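Local coordinates for protein paenibacillus xanthan lyase (PDB 6F2P) that probably cleaves the polysaccharide xanthan by a lyase (beta-elimination) reaction, as a calcium-containing, multidomain member of polysaccharide lyase family 8, at residues Q653-E665 with V672-E684. Sequence-based numbering, arbitrary orientation.
Sequences QLNVTGINFWNDE and VTSNRKASVMTKE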
loop_
_atom_site.group_PDB
_atom_site.type_symbol
_atom_site.label_atom_id
_atom_site.label_comp_id
_atom_site.label_asym_id
_atom_site.label_seq_id
_atom_site.Cartn_x
_atom_site.Cartn_y
_atom_site.Cartn_z
ATOM N N GLN A 653 6.715 -12.724 23.486
ATOM C CA GLN A 653 7.818 -12.041 24.144
ATOM C C GLN A 653 7.630 -10.544 23.989
ATOM O O GLN A 653 7.755 -9.787 24.950
ATOM C CB GLN A 653 9.153 -12.429 23.509
ATOM C CG GLN A 653 9.439 -13.909 23.515
ATOM C CD GLN A 653 10.237 -14.337 24.726
ATOM O OE1 GLN A 653 11.411 -14.704 24.607
ATOM N NE2 GLN A 653 9.607 -14.299 25.903
ATOM N N LEU A 654 7.338 -10.120 22.764
ATOM C CA LEU A 654 7.200 -8.703 22.441
ATOM C C LEU A 654 5.833 -8.159 22.850
ATOM O O LEU A 654 5.626 -6.942 22.931
ATOM C CB LEU A 654 7.384 -8.497 20.939
ATOM C CG LEU A 654 8.754 -8.776 20.328
ATOM C CD1 LEU A 654 8.685 -8.612 18.820
ATOM C CD2 LEU A 654 9.764 -7.823 20.920
ATOM N N ASN A 655 4.901 -9.072 23.095
ATOM C CA ASN A 655 3.496 -8.715 23.229
ATOM C C ASN A 655 3.014 -7.848 22.063
ATOM O O ASN A 655 2.294 -6.861 22.244
ATOM C CB ASN A 655 3.231 -8.073 24.590
ATOM C CG ASN A 655 3.510 -9.029 25.730
ATOM O OD1 ASN A 655 2.948 -10.130 25.778
ATOM N ND2 ASN A 655 4.407 -8.636 26.637
ATOM N N VAL A 656 3.441 -8.237 20.864
ATOM C CA VAL A 656 2.989 -7.620 19.623
ATOM C C VAL A 656 2.073 -8.597 18.902
ATOM O O VAL A 656 2.416 -9.770 18.732
ATOM C CB VAL A 656 4.166 -7.281 18.702
ATOM C CG1 VAL A 656 3.663 -6.919 17.308
ATOM C CG2 VAL A 656 4.996 -6.152 19.291
ATOM N N THR A 657 0.899 -8.125 18.500
ATOM C CA THR A 657 -0.048 -8.972 17.788
ATOM C C THR A 657 -0.319 -8.379 16.418
ATOM O O THR A 657 -0.483 -7.171 16.284
ATOM C CB THR A 657 -1.385 -9.092 18.548
ATOM O OG1 THR A 657 -1.142 -9.417 19.928
ATOM C CG2 THR A 657 -2.261 -10.151 17.920
ATOM N N GLY A 658 -0.344 -9.226 15.395
ATOM C CA GLY A 658 -0.718 -8.796 14.060
ATOM C C GLY A 658 -1.977 -9.526 13.626
ATOM O O GLY A 658 -2.121 -10.731 13.871
ATOM N N ILE A 659 -2.901 -8.805 12.996
ATOM C CA ILE A 659 -4.140 -9.411 12.521
ATOM C C ILE A 659 -4.548 -8.910 11.142
ATOM O O ILE A 659 -4.581 -7.707 10.907
ATOM C CB ILE A 659 -5.314 -9.079 13.442
ATOM C CG1 ILE A 659 -4.967 -9.356 14.909
ATOM C CG2 ILE A 659 -6.560 -9.840 12.989
ATOM C CD1 ILE A 659 -6.053 -8.939 15.885
ATOM N N ASN A 660 -4.872 -9.832 10.237
ATOM C CA ASN A 660 -5.511 -9.467 8.982
ATOM C C ASN A 660 -6.994 -9.862 8.980
ATOM O O ASN A 660 -7.334 -11.024 9.207
ATOM C CB ASN A 660 -4.788 -10.098 7.792
ATOM C CG ASN A 660 -3.395 -9.510 7.559
ATOM O OD1 ASN A 660 -3.130 -8.352 7.891
ATOM N ND2 ASN A 660 -2.503 -10.312 6.970
ATOM N N PHE A 661 -7.865 -8.884 8.739
ATOM C CA PHE A 661 -9.303 -9.106 8.631
ATOM C C PHE A 661 -9.738 -9.128 7.164
ATOM O O PHE A 661 -9.543 -8.147 6.437
ATOM C CB PHE A 661 -10.061 -7.988 9.344
ATOM C CG PHE A 661 -9.944 -8.019 10.841
ATOM C CD1 PHE A 661 -10.780 -8.825 11.597
ATOM C CD2 PHE A 661 -9.023 -7.220 11.497
ATOM C CE1 PHE A 661 -10.689 -8.849 12.987
ATOM C CE2 PHE A 661 -8.928 -7.237 12.880
ATOM C CZ PHE A 661 -9.765 -8.051 13.623
ATOM N N TRP A 662 -10.351 -10.230 6.741
ATOM C CA TRP A 662 -10.651 -10.458 5.324
ATOM C C TRP A 662 -12.044 -10.033 4.852
ATOM O O TRP A 662 -12.284 -9.928 3.647
ATOM C CB TRP A 662 -10.422 -11.929 4.970
ATOM C CG TRP A 662 -8.987 -12.325 5.056
ATOM C CD1 TRP A 662 -8.418 -13.150 5.980
ATOM C CD2 TRP A 662 -7.927 -11.899 4.191
ATOM N NE1 TRP A 662 -7.070 -13.268 5.743
ATOM C CE2 TRP A 662 -6.745 -12.511 4.649
ATOM C CE3 TRP A 662 -7.865 -11.067 3.069
ATOM C CZ2 TRP A 662 -5.513 -12.314 4.025
ATOM C CZ3 TRP A 662 -6.643 -10.875 2.451
ATOM C CH2 TRP A 662 -5.484 -11.491 2.933
ATOM N N ASN A 663 -12.960 -9.797 5.787
ATOM C CA ASN A 663 -14.348 -9.529 5.423
ATOM C C ASN A 663 -14.849 -8.166 5.879
ATOM O O ASN A 663 -14.359 -7.604 6.861
ATOM C CB ASN A 663 -15.265 -10.625 5.966
ATOM C CG ASN A 663 -14.877 -12.008 5.478
ATOM O OD1 ASN A 663 -14.653 -12.913 6.278
ATOM N ND2 ASN A 663 -14.800 -12.180 4.161
ATOM N N ASP A 664 -15.832 -7.637 5.161
ATOM C CA ASP A 664 -16.441 -6.378 5.554
ATOM C C ASP A 664 -17.656 -6.608 6.462
ATOM O O ASP A 664 -18.719 -6.011 6.273
ATOM C CB ASP A 664 -16.824 -5.552 4.321
ATOM C CG ASP A 664 -15.652 -4.770 3.747
ATOM O OD1 ASP A 664 -14.663 -4.532 4.477
ATOM O OD2 ASP A 664 -15.730 -4.376 2.563
ATOM N N GLU A 665 -17.489 -7.492 7.441
ATOM C CA GLU A 665 -18.503 -7.721 8.463
ATOM C C GLU A 665 -17.807 -7.676 9.817
ATOM O O GLU A 665 -16.592 -7.874 9.887
ATOM C CB GLU A 665 -19.198 -9.070 8.249
ATOM C CG GLU A 665 -18.243 -10.257 8.178
ATOM C CD GLU A 665 -18.950 -11.605 8.054
ATOM O OE1 GLU A 665 -19.289 -12.009 6.920
ATOM O OE2 GLU A 665 -19.157 -12.273 9.093
ATOM N N VAL A 672 -9.374 -8.029 19.549
ATOM C CA VAL A 672 -9.709 -7.033 18.545
ATOM C C VAL A 672 -10.934 -7.390 17.713
ATOM O O VAL A 672 -11.097 -8.522 17.251
ATOM C CB VAL A 672 -8.512 -6.760 17.611
ATOM C CG1 VAL A 672 -8.815 -5.594 16.678
ATOM C CG2 VAL A 672 -7.259 -6.479 18.422
ATOM N N THR A 673 -11.796 -6.401 17.530
ATOM C CA THR A 673 -12.934 -6.536 16.647
ATOM C C THR A 673 -12.814 -5.479 15.559
ATOM O O THR A 673 -12.493 -4.323 15.850
ATOM C CB THR A 673 -14.271 -6.354 17.406
ATOM O OG1 THR A 673 -14.427 -7.399 18.383
ATOM C CG2 THR A 673 -15.443 -6.392 16.442
ATOM N N SER A 674 -13.038 -5.884 14.309
ATOM C CA SER A 674 -13.101 -4.952 13.187
ATOM C C SER A 674 -14.358 -5.202 12.380
ATOM O O SER A 674 -14.774 -6.348 12.203
ATOM C CB SER A 674 -11.877 -5.086 12.278
ATOM O OG SER A 674 -12.026 -4.293 11.108
ATOM N N ASN A 675 -14.960 -4.126 11.887
ATOM C CA ASN A 675 -16.161 -4.247 11.072
ATOM C C ASN A 675 -15.846 -4.111 9.585
ATOM O O ASN A 675 -16.751 -4.076 8.761
ATOM C CB ASN A 675 -17.204 -3.205 11.485
ATOM C CG ASN A 675 -16.835 -1.797 11.043
ATOM O OD1 ASN A 675 -15.660 -1.468 10.900
ATOM N ND2 ASN A 675 -17.842 -0.962 10.825
ATOM N N ARG A 676 -14.563 -4.024 9.251
ATOM C CA ARG A 676 -14.139 -3.854 7.862
ATOM C C ARG A 676 -12.858 -4.630 7.578
ATOM O O ARG A 676 -12.091 -4.922 8.495
ATOM C CB ARG A 676 -13.901 -2.373 7.551
ATOM C CG ARG A 676 -15.161 -1.507 7.527
ATOM C CD ARG A 676 -16.068 -1.846 6.347
ATOM N NE ARG A 676 -17.263 -1.005 6.312
ATOM C CZ ARG A 676 -18.391 -1.253 6.982
ATOM N NH1 ARG A 676 -18.499 -2.326 7.760
ATOM N NH2 ARG A 676 -19.421 -0.419 6.876
ATOM N N LYS A 677 -12.629 -4.966 6.312
ATOM C CA LYS A 677 -11.323 -5.462 5.894
ATOM C C LYS A 677 -10.261 -4.518 6.440
ATOM O O LYS A 677 -10.398 -3.299 6.336
ATOM C CB LYS A 677 -11.221 -5.518 4.366
ATOM C CG LYS A 677 -12.232 -6.435 3.711
ATOM C CD LYS A 677 -12.285 -6.220 2.203
ATOM C CE LYS A 677 -13.355 -7.093 1.564
ATOM N NZ LYS A 677 -13.213 -7.128 0.091
ATOM N N ALA A 678 -9.211 -5.073 7.032
ATOM C CA ALA A 678 -8.214 -4.244 7.685
ATOM C C ALA A 678 -6.973 -5.039 8.010
ATOM O O ALA A 678 -7.032 -6.249 8.207
ATOM C CB ALA A 678 -8.792 -3.667 8.955
ATOM N N SER A 679 -5.841 -4.360 8.075
ATOM C CA SER A 679 -4.654 -4.963 8.644
ATOM C C SER A 679 -4.382 -4.224 9.953
ATOM O O SER A 679 -4.381 -2.994 9.993
ATOM C CB SER A 679 -3.484 -4.836 7.686
ATOM O OG SER A 679 -2.363 -5.541 8.181
ATOM N N VAL A 680 -4.192 -4.970 11.034
ATOM C CA VAL A 680 -4.108 -4.369 12.359
ATOM C C VAL A 680 -2.930 -4.936 13.133
ATOM O O VAL A 680 -2.648 -6.133 13.042
ATOM C CB VAL A 680 -5.399 -4.634 13.146
ATOM C CG1 VAL A 680 -5.336 -4.018 14.534
ATOM C CG2 VAL A 680 -6.592 -4.112 12.365
ATOM N N MET A 681 -2.229 -4.083 13.876
ATOM C CA MET A 681 -1.152 -4.544 14.744
ATOM C C MET A 681 -1.228 -3.857 16.107
ATOM O O MET A 681 -1.451 -2.653 16.181
ATOM C CB MET A 681 0.212 -4.339 14.079
ATOM C CG MET A 681 1.393 -4.812 14.912
ATOM S SD MET A 681 2.885 -5.153 13.940
ATOM C CE MET A 681 2.449 -6.753 13.274
ATOM N N THR A 682 -1.071 -4.632 17.180
ATOM C CA THR A 682 -1.130 -4.097 18.540
ATOM C C THR A 682 0.187 -4.295 19.289
ATOM O O THR A 682 0.882 -5.295 19.104
ATOM C CB THR A 682 -2.275 -4.741 19.366
ATOM O OG1 THR A 682 -1.981 -6.125 19.609
ATOM C CG2 THR A 682 -3.626 -4.620 18.640
ATOM N N LYS A 683 0.533 -3.321 20.122
ATOM C CA LYS A 683 1.654 -3.447 21.047
ATOM C C LYS A 683 1.181 -3.130 22.470
ATOM O O LYS A 683 0.673 -2.034 22.737
ATOM C CB LYS A 683 2.797 -2.515 20.642
ATOM C CG LYS A 683 3.857 -2.307 21.712
ATOM C CD LYS A 683 4.776 -3.510 21.864
ATOM C CE LYS A 683 5.550 -3.453 23.193
ATOM N NZ LYS A 683 6.850 -4.207 23.146
ATOM N N GLU A 684 1.324 -4.098 23.371
ATOM C CA GLU A 684 0.936 -3.913 24.765
ATOM C C GLU A 684 2.137 -3.850 25.712
ATOM O O GLU A 684 3.107 -4.590 25.565
ATOM C CB GLU A 684 -0.016 -5.022 25.215
ATOM C CG GLU A 684 -0.376 -4.942 26.692
ATOM C CD GLU A 684 -1.532 -5.845 27.084
ATOM O OE1 GLU A 684 -1.944 -6.702 26.266
ATOM O OE2 GLU A 684 -2.025 -5.694 28.220
HETATM O O HOH W 1 -0.119 -7.120 21.463
HETATM O O HOH W 2 -13.308 -7.902 9.766
#
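Phe661 lies between its own strand and strand 672-674: Ser674 CB sits over the centre of one ring face in a CH-pi contact, 3.6 Å from the ring centroid, while Ile659 CG2 covers the opposite face near the rim. The ring's CE2 edge meets Val680 CG2 at 3.9 Å, and CZ reaches Val672 CG1. Phe661 CG lies anti to its own carbonyl carbon (chi1 -70°), a turn that carries the flat ring over Ser674. Ile659 extends the apolar layer by setting CD1 against Val672 CB at 3.7 Å; branched aliphatic residues suit these positions, filling the space between two sheets. An alanine in place of Phe661 would probably open a gap between Ser674, Val672 and Val680 and leave Ser674 CB without the ring it packs on.

This is the interior of the family 8 C-terminal beta-sandwich: strands 656-661 and 678-684 are antiparallel neighbours in one sheet, which the chain leaves after 656-661, running through 667-669 and 672-674 in the other before returning as 678-684. Backbone hydrogen bonds join Thr657 with Thr682, Ile659 with Val680 and Phe661 with Ala678. On the sheet face carrying Asn660, Ser679 and Met681, turned away from Phe661, Met681 bends at chi3 (-78°) to lay CE against the backbone of Gly658, which has no side chain, and strands 457-462 and 466-474 pack on this side. There too Ser679 OG donates to Asn660 OD1 at 2.9 Å, while Asn660 ND2 is held by Ser485.

Toward one end, a water links the hydroxyls of Thr657 and Thr682 with Asn655 O, and the long Lys683 donates a hydrogen bond from NZ to Leu654 O (3.0 Å), in the carbonyl plane. At the other end, Asp664, centre of an inverse gamma turn, accepts the Lys677 backbone N on OD1 in a nearly straight bond (2.8 Å, 174°), with the aliphatic Lys677 chain crossing its carboxylate.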